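Local coordinates for protein toll-receptor-related 2 (PDB 4W8H) that probably relays signals as a Toll-related receptor of Hydra, through a cytoplasmic TIR domain that is likely to recruit other TIR-containing proteins, at residues T34-N37 with I38-T42; I74-K77 with T78-G82; R115-F118 with W119-F123. All coordinates share one frame; numbering follows the deposited sequence. Where two conformers were deposited one is given.

Contact 1. Residues T34-N37 with I38-T42; sequences TFVN and IRDDT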
ATOM      1  N   THR A  34       6.089   9.007  -2.612  1.00  7.97           N
ATOM      2  CA  THR A  34       5.925   7.610  -2.243  1.00  7.63           C
ATOM      3  C   THR A  34       7.119   7.077  -1.478  1.00  8.67           C
ATOM      4  O   THR A  34       8.266   7.264  -1.895  1.00 12.46           O
ATOM      5  CB  THR A  34       5.682   6.815  -3.535  1.00 10.98           C
ATOM      6  OG1 THR A  34       4.609   7.414  -4.286  1.00 13.05           O
ATOM      7  CG2 THR A  34       5.333   5.401  -3.287  1.00 15.14           C
ATOM      8  N   PHE A  35       6.859   6.392  -0.359  1.00  7.03           N
ATOM      9  CA  PHE A  35       7.897   5.634   0.355  1.00  7.78           C
ATOM     10  C   PHE A  35       7.905   4.218  -0.193  1.00  7.42           C
ATOM     11  O   PHE A  35       6.883   3.533  -0.181  1.00  8.51           O
ATOM     12  CB  PHE A  35       7.609   5.592   1.858  1.00  8.82           C
ATOM     13  CG  PHE A  35       8.742   5.034   2.673  1.00  9.47           C
ATOM     14  CD1 PHE A  35       9.030   3.681   2.628  1.00 10.07           C
ATOM     15  CD2 PHE A  35       9.495   5.844   3.497  1.00 10.97           C
ATOM     16  CE1 PHE A  35      10.082   3.154   3.371  1.00 12.07           C
ATOM     17  CE2 PHE A  35      10.527   5.309   4.259  1.00 13.29           C
ATOM     18  CZ  PHE A  35      10.820   3.985   4.190  1.00 12.82           C
ATOM     19  N   VAL A  36       9.060   3.801  -0.667  1.00 10.33           N
ATOM     20  CA  VAL A  36       9.238   2.458  -1.219  1.00 15.15           C
ATOM     21  C   VAL A  36      10.465   1.837  -0.637  1.00 10.20           C
ATOM     22  O   VAL A  36      11.571   2.410  -0.712  1.00 10.75           O
ATOM     23  CB  VAL A  36       9.279   2.428  -2.741  1.00 22.77           C
ATOM     24  CG1 VAL A  36      10.318   3.366  -3.267  1.00 26.06           C
ATOM     25  CG2 VAL A  36       9.502   1.020  -3.250  1.00 25.02           C
ATOM     26  N   ASN A  37      10.284   0.674  -0.043  1.00 11.36           N
ATOM     27  CA  ASN A  37      11.328   0.061   0.739  1.00 11.53           C
ATOM     28  C   ASN A  37      12.655  -0.059   0.031  1.00 11.83           C
ATOM     29  O   ASN A  37      13.688   0.237   0.649  1.00 11.85           O
ATOM     30  CB  ASN A  37      10.914  -1.299   1.288  1.00 13.02           C
ATOM     31  CG  ASN A  37      10.344  -2.245   0.240  1.00 12.51           C
ATOM     32  OD1 ASN A  37      10.313  -1.979  -0.986  1.00 12.12           O
ATOM     33  ND2 ASN A  37       9.860  -3.366   0.735  1.00 16.20           N
ATOM     34  N   ILE A  38      12.658  -0.479  -1.236  1.00 11.55           N
ATOM     35  CA  ILE A  38      13.913  -0.804  -1.902  1.00 14.30           C
ATOM     36  C   ILE A  38      14.724   0.429  -2.162  1.00 14.68           C
ATOM     37  O   ILE A  38      15.900   0.286  -2.471  1.00 18.56           O
ATOM     38  CB  ILE A  38      13.718  -1.618  -3.201  1.00 17.84           C
ATOM     39  CG1 ILE A  38      12.944  -0.827  -4.246  1.00 17.35           C
ATOM     40  CG2 ILE A  38      13.024  -2.967  -2.918  1.00 20.85           C
ATOM     41  CD1 ILE A  38      12.991  -1.515  -5.624  1.00 20.90           C
ATOM     42  N   ARG A  39      14.133   1.611  -2.037  1.00 10.92           N
ATOM     43  CA  ARG A  39      14.856   2.881  -2.117  1.00 11.97           C
ATOM     44  C   ARG A  39      15.037   3.525  -0.743  1.00 11.42           C
ATOM     45  O   ARG A  39      16.116   4.052  -0.442  1.00 13.13           O
ATOM     46  CB  ARG A  39      14.107   3.852  -3.018  1.00 13.43           C
ATOM     47  CG  ARG A  39      14.831   5.184  -3.233  1.00 15.67           C
ATOM     48  CD  ARG A  39      14.020   6.104  -4.109  1.00 18.48           C
ATOM     49  NE  ARG A  39      12.771   6.351  -3.420  1.00 16.38           N
ATOM     50  CZ  ARG A  39      11.609   6.635  -4.000  1.00 17.06           C
ATOM     51  NH1 ARG A  39      11.519   6.765  -5.326  1.00 19.64           N
ATOM     52  NH2 ARG A  39      10.533   6.785  -3.228  1.00 19.03           N
ATOM     53  N   ASP A  40      13.984   3.553   0.060  1.00  9.39           N
ATOM     54  CA  ASP A  40      13.914   4.416   1.224  1.00  8.58           C
ATOM     55  C   ASP A  40      14.212   3.758   2.571  1.00  9.12           C
ATOM     56  O   ASP A  40      14.361   4.454   3.559  1.00 10.31           O
ATOM     57  CB  ASP A  40      12.539   5.111   1.259  1.00  9.94           C
ATOM     58  CG  ASP A  40      12.266   5.923  -0.013  1.00 11.27           C
ATOM     59  OD1 ASP A  40      13.183   6.670  -0.419  1.00 14.10           O
ATOM     60  OD2 ASP A  40      11.163   5.798  -0.588  1.00 11.59           O
ATOM     61  N   ASP A  41      14.272   2.426   2.629  1.00  8.11           N
ATOM     62  CA  ASP A  41      14.593   1.767   3.892  1.00  8.16           C
ATOM     63  C   ASP A  41      16.019   2.125   4.262  1.00  8.72           C
ATOM     64  O   ASP A  41      16.885   2.331   3.418  1.00 11.76           O
ATOM     65  CB  ASP A  41      14.506   0.237   3.803  1.00 10.37           C
ATOM     66  CG  ASP A  41      13.127  -0.309   4.035  1.00 11.04           C
ATOM     67  OD1 ASP A  41      12.172   0.458   4.264  1.00 11.35           O
ATOM     68  OD2 ASP A  41      12.957  -1.560   3.914  1.00 13.81           O
ATOM     69  N   THR A  42      16.287   2.154   5.559  1.00  8.00           N
ATOM     70  CA  THR A  42      17.631   2.381   6.099  1.00  8.96           C
ATOM     71  C   THR A  42      18.316   1.036   6.359  1.00  7.12           C
ATOM     72  O   THR A  42      17.891   0.264   7.204  1.00  7.76           O
ATOM     73  CB  THR A  42      17.555   3.196   7.408  1.00  9.90           C
ATOM     74  OG1 THR A  42      16.965   4.476   7.142  1.00 12.06           O
ATOM     75  CG2 THR A  42      18.911   3.396   8.020  1.00 11.07           C
TER
HETATM   76  O   HOH W   1      10.638  -3.571   3.577  1.00 25.65           O
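After strand 34-35 the chain turns at V36, the N-cap residue, into helix 37-40, and V36 O accepts from R39 N and, at 2.8 Å, from D40 N. One residue further on, D41 N bonds to N37 O. In the other direction, V36 N donates a nearly straight hydrogen bond (172°) to D40 OD2, 2.9 Å away, so a side chain of the helix returns to its N-cap. R39 grips the same carboxylate side-on in a salt bridge, NE to OD1 at 3.0 Å and NH2 to OD2 at 2.9 Å; OD2 serves two donors, R39 on its syn side and V36 on its anti side. A bend at chi3 (61°) folds the arginine back, laying its guanidinium over V36 CG1, and E28 takes its NH1. D40 CB sits over the centre of the F35 ring in a CH-pi contact, 3.6 Å from the centroid, while D41 OD1 meets the ring at its edge. A water links N37 ND2 to D41 OD2; N37 OD1 is hydrogen-bonded to the hydroxyl of Y11. Aspartate suits position 40 because its short arm reaches a backbone amide and an arginine together, and these donors would probably stabilise its negative charge.

Contact 2. Residues I74-K77 with T78-G82; sequences ICDK and TLQIG
T78 makes two bonds to one acceptor, the carbonyl oxygen of I74 a turn earlier: its backbone N is 2.9 Å from I74 O and its hydroxyl OG1 2.8 Å from the same atom. They come from opposite faces of the carbonyl plane. The hydroxyl reaches back because OG1 stands beside its own backbone N, anti to the carbonyl carbon (chi1 -56°), which lets a buried threonine satisfy its polar atom within its own helix. The amides of L79, Q80 and I81 continue the i to i+4 pattern, the last longer, with I81 N 3.3 Å from K77 O. On the exposed side, Q80 NE2 donates nearly straight (169°) to D76 OD1 at 3.1 Å, approaching on the syn side of a carboxylate turned 59° from the amide plane. A valine here in place of T78 would keep the bulk but lose the hydroxyl, and I74 O would probably be left with the backbone amide alone from this residue. Packing lies on other flanks: T78 touches I51 and I81 touches M52 and I55 of helix 47-56, while C75 and L79 meet F69. Such a division marks the amphipathic helix 73-82, the beta-alpha-beta crossover between strands 58-65 and 87-91.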
ATOM      1  N   ILE A  74       6.772  -9.370   7.163  1.00 10.35           N
ATOM      2  CA  ILE A  74       6.867  -7.917   7.202  1.00 10.83           C
ATOM      3  C   ILE A  74       5.539  -7.294   6.797  1.00  9.42           C
ATOM      4  O   ILE A  74       5.103  -6.337   7.412  1.00  9.10           O
ATOM      5  CB  ILE A  74       8.050  -7.410   6.354  1.00 11.07           C
ATOM      6  CG1 ILE A  74       9.354  -7.688   7.100  1.00 13.60           C
ATOM      7  CG2 ILE A  74       7.904  -5.915   6.060  1.00 13.50           C
ATOM      8  CD1 ILE A  74      10.584  -7.358   6.292  1.00 15.91           C
ATOM      9  N   CYS A  75       4.903  -7.826   5.753  1.00  8.86           N
ATOM     10  CA  CYS A  75       3.594  -7.329   5.374  1.00  8.85           C
ATOM     11  C   CYS A  75       2.587  -7.406   6.515  1.00  7.65           C
ATOM     12  O   CYS A  75       1.837  -6.455   6.751  1.00  8.75           O
ATOM     13  CB  CYS A  75       3.061  -8.064   4.138  1.00  9.56           C
ATOM     14  SG  CYS A  75       3.983  -7.739   2.651  1.00 12.01           S
ATOM     15  N   ASP A  76       2.530  -8.554   7.191  1.00  9.39           N
ATOM     16  CA  ASP A  76       1.558  -8.659   8.277  1.00 10.48           C
ATOM     17  C   ASP A  76       1.821  -7.637   9.392  1.00 10.27           C
ATOM     18  O   ASP A  76       0.887  -7.015   9.891  1.00 10.26           O
ATOM     19  CB  ASP A  76       1.544 -10.048   8.873  1.00 13.85           C
ATOM     20  CG  ASP A  76       0.530 -10.153  10.022  1.00 20.81           C
ATOM     21  OD1 ASP A  76      -0.672  -9.836   9.817  1.00 22.32           O
ATOM     22  OD2 ASP A  76       0.928 -10.483  11.148  1.00 23.71           O
ATOM     23  N   LYS A  77       3.074  -7.483   9.796  1.00 10.03           N
ATOM     24  CA  LYS A  77       3.407  -6.560  10.881  1.00 10.96           C
ATOM     25  C   LYS A  77       3.058  -5.139  10.471  1.00 10.40           C
ATOM     26  O   LYS A  77       2.534  -4.356  11.256  1.00 12.24           O
ATOM     27  CB  LYS A  77       4.893  -6.678  11.191  1.00 14.47           C
ATOM     28  CG  LYS A  77       5.315  -7.929  11.980  1.00 21.88           C
ATOM     29  CD  LYS A  77       6.839  -8.093  11.957  1.00 31.28           C
ATOM     30  CE  LYS A  77       7.318  -9.187  12.889  1.00 38.35           C
ATOM     31  NZ  LYS A  77       7.915  -8.612  14.118  1.00 41.87           N
ATOM     32  N   THR A  78       3.341  -4.812   9.215  1.00  9.21           N
ATOM     33  CA  THR A  78       3.034  -3.491   8.719  1.00  8.61           C
ATOM     34  C   THR A  78       1.541  -3.246   8.709  1.00  9.71           C
ATOM     35  O   THR A  78       1.069  -2.185   9.114  1.00  9.59           O
ATOM     36  CB  THR A  78       3.572  -3.301   7.294  1.00  9.26           C
ATOM     37  OG1 THR A  78       4.985  -3.556   7.283  1.00 10.09           O
ATOM     38  CG2 THR A  78       3.277  -1.939   6.784  1.00  9.08           C
ATOM     39  N   LEU A  79       0.789  -4.245   8.255  1.00  8.18           N
ATOM     40  CA  LEU A  79      -0.649  -4.116   8.213  1.00  8.52           C
ATOM     41  C   LEU A  79      -1.236  -3.898   9.599  1.00  8.14           C
ATOM     42  O   LEU A  79      -2.137  -3.079   9.781  1.00  8.71           O
ATOM     43  CB  LEU A  79      -1.288  -5.346   7.539  1.00  8.50           C
ATOM     44  CG  LEU A  79      -2.821  -5.442   7.466  1.00  9.33           C
ATOM     45  CD1 LEU A  79      -3.458  -4.270   6.780  1.00 10.70           C
ATOM     46  CD2 LEU A  79      -3.181  -6.689   6.701  1.00 12.45           C
ATOM     47  N   GLN A  80      -0.770  -4.680  10.569  1.00  8.83           N
ATOM     48  CA  GLN A  80      -1.305  -4.535  11.924  1.00  9.21           C
ATOM     49  C   GLN A  80      -1.133  -3.103  12.450  1.00  9.51           C
ATOM     50  O   GLN A  80      -2.072  -2.528  13.022  1.00  9.99           O
ATOM     51  CB  GLN A  80      -0.641  -5.535  12.890  1.00 10.55           C
ATOM     52  CG  GLN A  80      -0.899  -7.008  12.606  1.00 13.38           C
ATOM     53  CD  GLN A  80      -2.357  -7.371  12.552  1.00 16.25           C
ATOM     54  OE1 GLN A  80      -3.173  -6.867  13.332  1.00 17.58           O
ATOM     55  NE2 GLN A  80      -2.701  -8.270  11.624  1.00 20.05           N
ATOM     56  N   ILE A  81       0.027  -2.508  12.248  1.00  8.96           N
ATOM     57  CA  ILE A  81       0.221  -1.125  12.673  0.76 10.31           C
ATOM     58  C   ILE A  81      -0.580  -0.176  11.762  1.00  9.34           C
ATOM     59  O   ILE A  81      -1.184   0.799  12.227  1.00 11.42           O
ATOM     60  CB  ILE A  81       1.709  -0.777  12.746  0.76 12.32           C
ATOM     61  CG1 ILE A  81       2.387  -1.764  13.727  0.76 16.69           C
ATOM     62  CG2 ILE A  81       1.883   0.663  13.203  0.76 14.46           C
ATOM     63  CD1 ILE A  81       3.854  -1.962  13.500  0.76 18.06           C
ATOM     64  N   GLY A  82      -0.648  -0.494  10.470  1.00  9.38           N
ATOM     65  CA  GLY A  82      -1.403   0.327   9.527  1.00 10.04           C
ATOM     66  C   GLY A  82      -2.881   0.469   9.863  1.00  9.46           C
ATOM     67  O   GLY A  82      -3.464   1.519   9.600  1.00 11.44           O
TER

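Contact 3. Residues R115-F118 with W119-F123; sequences RPVF and WRNLF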
ATOM      1  N   ARG A 115     -11.567  -1.451 -14.391  1.00 16.64           N
ATOM      2  CA  ARG A 115     -10.187  -1.027 -14.410  1.00 15.48           C
ATOM      3  C   ARG A 115     -10.040   0.376 -14.953  1.00 16.47           C
ATOM      4  O   ARG A 115      -9.165   1.089 -14.465  1.00 15.01           O
ATOM      5  CB  ARG A 115      -9.292  -2.046 -15.141  1.00 16.83           C
ATOM      6  CG  ARG A 115      -8.034  -2.294 -14.419  1.00 15.81           C
ATOM      7  CD  ARG A 115      -7.192  -3.336 -15.069  1.00 11.86           C
ATOM      8  NE  ARG A 115      -7.181  -4.593 -14.335  1.00  9.33           N
ATOM      9  CZ  ARG A 115      -6.647  -5.721 -14.772  1.00  9.32           C
ATOM     10  NH1 ARG A 115      -6.111  -5.776 -15.988  1.00 11.33           N
ATOM     11  NH2 ARG A 115      -6.725  -6.822 -14.062  1.00 12.17           N
ATOM     12  N   PRO A 116     -10.908   0.801 -15.912  1.00 17.58           N
ATOM     13  CA  PRO A 116     -10.796   2.184 -16.397  1.00 19.39           C
ATOM     14  C   PRO A 116     -10.954   3.280 -15.313  1.00 18.75           C
ATOM     15  O   PRO A 116     -10.606   4.412 -15.641  1.00 22.29           O
ATOM     16  CB  PRO A 116     -11.896   2.279 -17.478  1.00 22.47           C
ATOM     17  CG  PRO A 116     -12.005   0.875 -17.997  1.00 20.35           C
ATOM     18  CD  PRO A 116     -11.813   0.002 -16.764  1.00 19.03           C
ATOM     19  N   VAL A 117     -11.447   2.975 -14.102  1.00 17.55           N
ATOM     20  CA  VAL A 117     -11.538   3.992 -13.040  1.00 18.39           C
ATOM     21  C   VAL A 117     -10.598   3.755 -11.842  1.00 14.21           C
ATOM     22  O   VAL A 117     -10.569   4.542 -10.882  1.00 12.68           O
ATOM     23  CB  VAL A 117     -12.980   4.154 -12.521  1.00 19.73           C
ATOM     24  CG1 VAL A 117     -13.946   4.449 -13.671  1.00 22.70           C
ATOM     25  CG2 VAL A 117     -13.447   2.938 -11.791  1.00 19.34           C
ATOM     26  N   PHE A 118      -9.814   2.699 -11.904  1.00 12.88           N
ATOM     27  CA  PHE A 118      -8.882   2.352 -10.842  1.00 10.70           C
ATOM     28  C   PHE A 118      -7.947   3.500 -10.477  1.00  9.21           C
ATOM     29  O   PHE A 118      -7.839   3.888  -9.310  1.00  8.97           O
ATOM     30  CB  PHE A 118      -8.076   1.113 -11.256  1.00  9.51           C
ATOM     31  CG  PHE A 118      -7.125   0.632 -10.186  1.00  8.55           C
ATOM     32  CD1 PHE A 118      -7.558  -0.250  -9.206  1.00  9.28           C
ATOM     33  CD2 PHE A 118      -5.835   1.074 -10.178  1.00  8.15           C
ATOM     34  CE1 PHE A 118      -6.670  -0.687  -8.214  1.00 10.33           C
ATOM     35  CE2 PHE A 118      -4.948   0.651  -9.200  1.00  9.23           C
ATOM     36  CZ  PHE A 118      -5.365  -0.235  -8.230  1.00  9.18           C
ATOM     37  N   TRP A 119      -7.221   4.040 -11.452  1.00  9.18           N
ATOM     38  CA  TRP A 119      -6.212   5.030 -11.117  1.00  8.70           C
ATOM     39  C   TRP A 119      -6.884   6.314 -10.634  1.00  8.10           C
ATOM     40  O   TRP A 119      -6.413   6.923  -9.707  1.00  7.99           O
ATOM     41  CB  TRP A 119      -5.285   5.304 -12.328  1.00 10.02           C
ATOM     42  CG  TRP A 119      -4.539   4.087 -12.711  1.00  9.42           C
ATOM     43  CD1 TRP A 119      -4.681   3.329 -13.842  1.00 11.71           C
ATOM     44  CD2 TRP A 119      -3.530   3.439 -11.936  1.00  8.32           C
ATOM     45  NE1 TRP A 119      -3.816   2.272 -13.828  1.00 11.05           N
ATOM     46  CE2 TRP A 119      -3.096   2.306 -12.670  1.00  8.75           C
ATOM     47  CE3 TRP A 119      -2.918   3.706 -10.703  1.00  7.91           C
ATOM     48  CZ2 TRP A 119      -2.143   1.421 -12.186  1.00  8.92           C
ATOM     49  CZ3 TRP A 119      -1.915   2.849 -10.270  1.00  9.08           C
ATOM     50  CH2 TRP A 119      -1.563   1.706 -10.994  1.00  9.12           C
ATOM     51  N   ARG A 120      -7.975   6.725 -11.267  1.00  9.49           N
ATOM     52  CA  ARG A 120      -8.749   7.881 -10.834  0.54  9.25           C
ATOM     53  C   ARG A 120      -9.116   7.753  -9.356  1.00  7.81           C
ATOM     54  O   ARG A 120      -8.986   8.685  -8.577  1.00  8.48           O
ATOM     55  CB  ARG A 120     -10.018   8.000 -11.686  0.54 12.55           C
ATOM     56  CG  ARG A 120     -10.967   9.117 -11.294  0.54 14.32           C
ATOM     57  CD  ARG A 120     -12.337   8.893 -11.976  0.54 17.00           C
ATOM     58  NE  ARG A 120     -13.100   7.781 -11.384  0.54 16.32           N
ATOM     59  CZ  ARG A 120     -14.324   7.408 -11.768  0.54 18.36           C
ATOM     60  NH1 ARG A 120     -14.921   6.395 -11.158  0.54 19.74           N
ATOM     61  NH2 ARG A 120     -14.970   8.035 -12.748  0.54 15.87           N
ATOM     62  N   ASN A 121      -9.622   6.592  -8.997  1.00  9.05           N
ATOM     63  CA  ASN A 121     -10.052   6.386  -7.621  1.00  9.48           C
ATOM     64  C   ASN A 121      -8.886   6.405  -6.638  1.00  8.04           C
ATOM     65  O   ASN A 121      -8.971   7.004  -5.564  1.00  9.28           O
ATOM     66  CB  ASN A 121     -10.804   5.053  -7.488  1.00 11.48           C
ATOM     67  CG  ASN A 121     -12.160   5.061  -8.184  1.00 13.83           C
ATOM     68  OD1 ASN A 121     -12.686   6.107  -8.575  1.00 15.61           O
ATOM     69  ND2 ASN A 121     -12.720   3.875  -8.343  1.00 16.48           N
ATOM     70  N   LEU A 122      -7.798   5.752  -7.007  1.00  7.02           N
ATOM     71  CA  LEU A 122      -6.626   5.717  -6.153  1.00  5.94           C
ATOM     72  C   LEU A 122      -6.085   7.132  -5.931  1.00  6.23           C
ATOM     73  O   LEU A 122      -5.850   7.564  -4.793  1.00  7.33           O
ATOM     74  CB  LEU A 122      -5.562   4.828  -6.795  1.00  6.17           C
ATOM     75  CG  LEU A 122      -4.248   4.722  -6.035  1.00  7.06           C
ATOM     76  CD1 LEU A 122      -4.442   4.158  -4.596  1.00  8.30           C
ATOM     77  CD2 LEU A 122      -3.259   3.837  -6.763  1.00  7.89           C
ATOM     78  N   PHE A 123      -5.874   7.862  -7.019  1.00  7.72           N
ATOM     79  CA  PHE A 123      -5.267   9.173  -6.887  1.00  7.31           C
ATOM     80  C   PHE A 123      -6.203  10.112  -6.129  1.00  8.88           C
ATOM     81  O   PHE A 123      -5.756  10.952  -5.354  1.00  8.44           O
ATOM     82  CB  PHE A 123      -4.946   9.772  -8.256  1.00  7.35           C
ATOM     83  CG  PHE A 123      -3.887   9.052  -9.036  1.00  8.06           C
ATOM     84  CD1 PHE A 123      -3.065   8.084  -8.492  1.00  9.22           C
ATOM     85  CD2 PHE A 123      -3.807   9.274 -10.377  1.00 11.27           C
ATOM     86  CE1 PHE A 123      -2.134   7.418  -9.249  1.00 10.31           C
ATOM     87  CE2 PHE A 123      -2.868   8.618 -11.150  1.00 12.24           C
ATOM     88  CZ  PHE A 123      -2.035   7.680 -10.588  1.00 11.66           C
TER
HETATM   89  O   HOH W   2      -7.730   3.346 -14.446  1.00 16.11           O
HETATM   90  O   HOH W   3      -8.656   5.759 -14.047  1.00 24.40           O
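F118 and W119, neighbours in sequence, bring their rings together by different first torsions: F118 CG lies anti to the backbone N (chi1 -177°), whereas W119 CG lies beside its own N (chi1 -63°). The phenyl edge therefore points at the indole face in a T-shaped stack, with planes 88° apart and centroids of the F118 ring and the six-membered W119 ring separated by 5.0 Å. F118 CD2 comes over the indole, 3.7 Å from W119 CD2. Phenylalanine suits this buried place because its flat ring can offer an edge to the indole and still touch L107 and I90. R120 has two conformers; in one of them its guanidinium lies over V117 and NE donates to N121 OD1, a contact that is therefore less certain. Along the backbone, N121 N bonds to V117 O and L122 N to F118 O. Near this end of the helix, one water spans R115 O and W119 N, and another P116 O and R120 N. W119 lies on T22 and L23, with K26 in a cation-pi contact. With F118 and L122 turned to L107 and the sheet, this segment belongs to helix 115-127, the C-terminal helix packed on the sheet of the flavodoxin-like TIR domain.

The three contacts are all local and partly buried, yet they lie at different places round the parallel sheet of the TIR domain. Contact 1 passes from edge strand 34-35 to helix 37-40 and is the most charged; F35 and V36 are buried, I38 and R39 exposed. Contacts 2 and 3 lie within single helices, on opposite sides of the chain's centre, their own centres about 24 Å apart. Contact 2 buries C75, T78 and L79 and exposes D76, K77 and Q80, and polar bonds along the helix rule it. Contact 3 buries F118 and L122, exposes R120, and depends more on aromatic packing against helix 16-29 and strand 107-108. Helix 47-56 receives side chains from contacts 1 and 2.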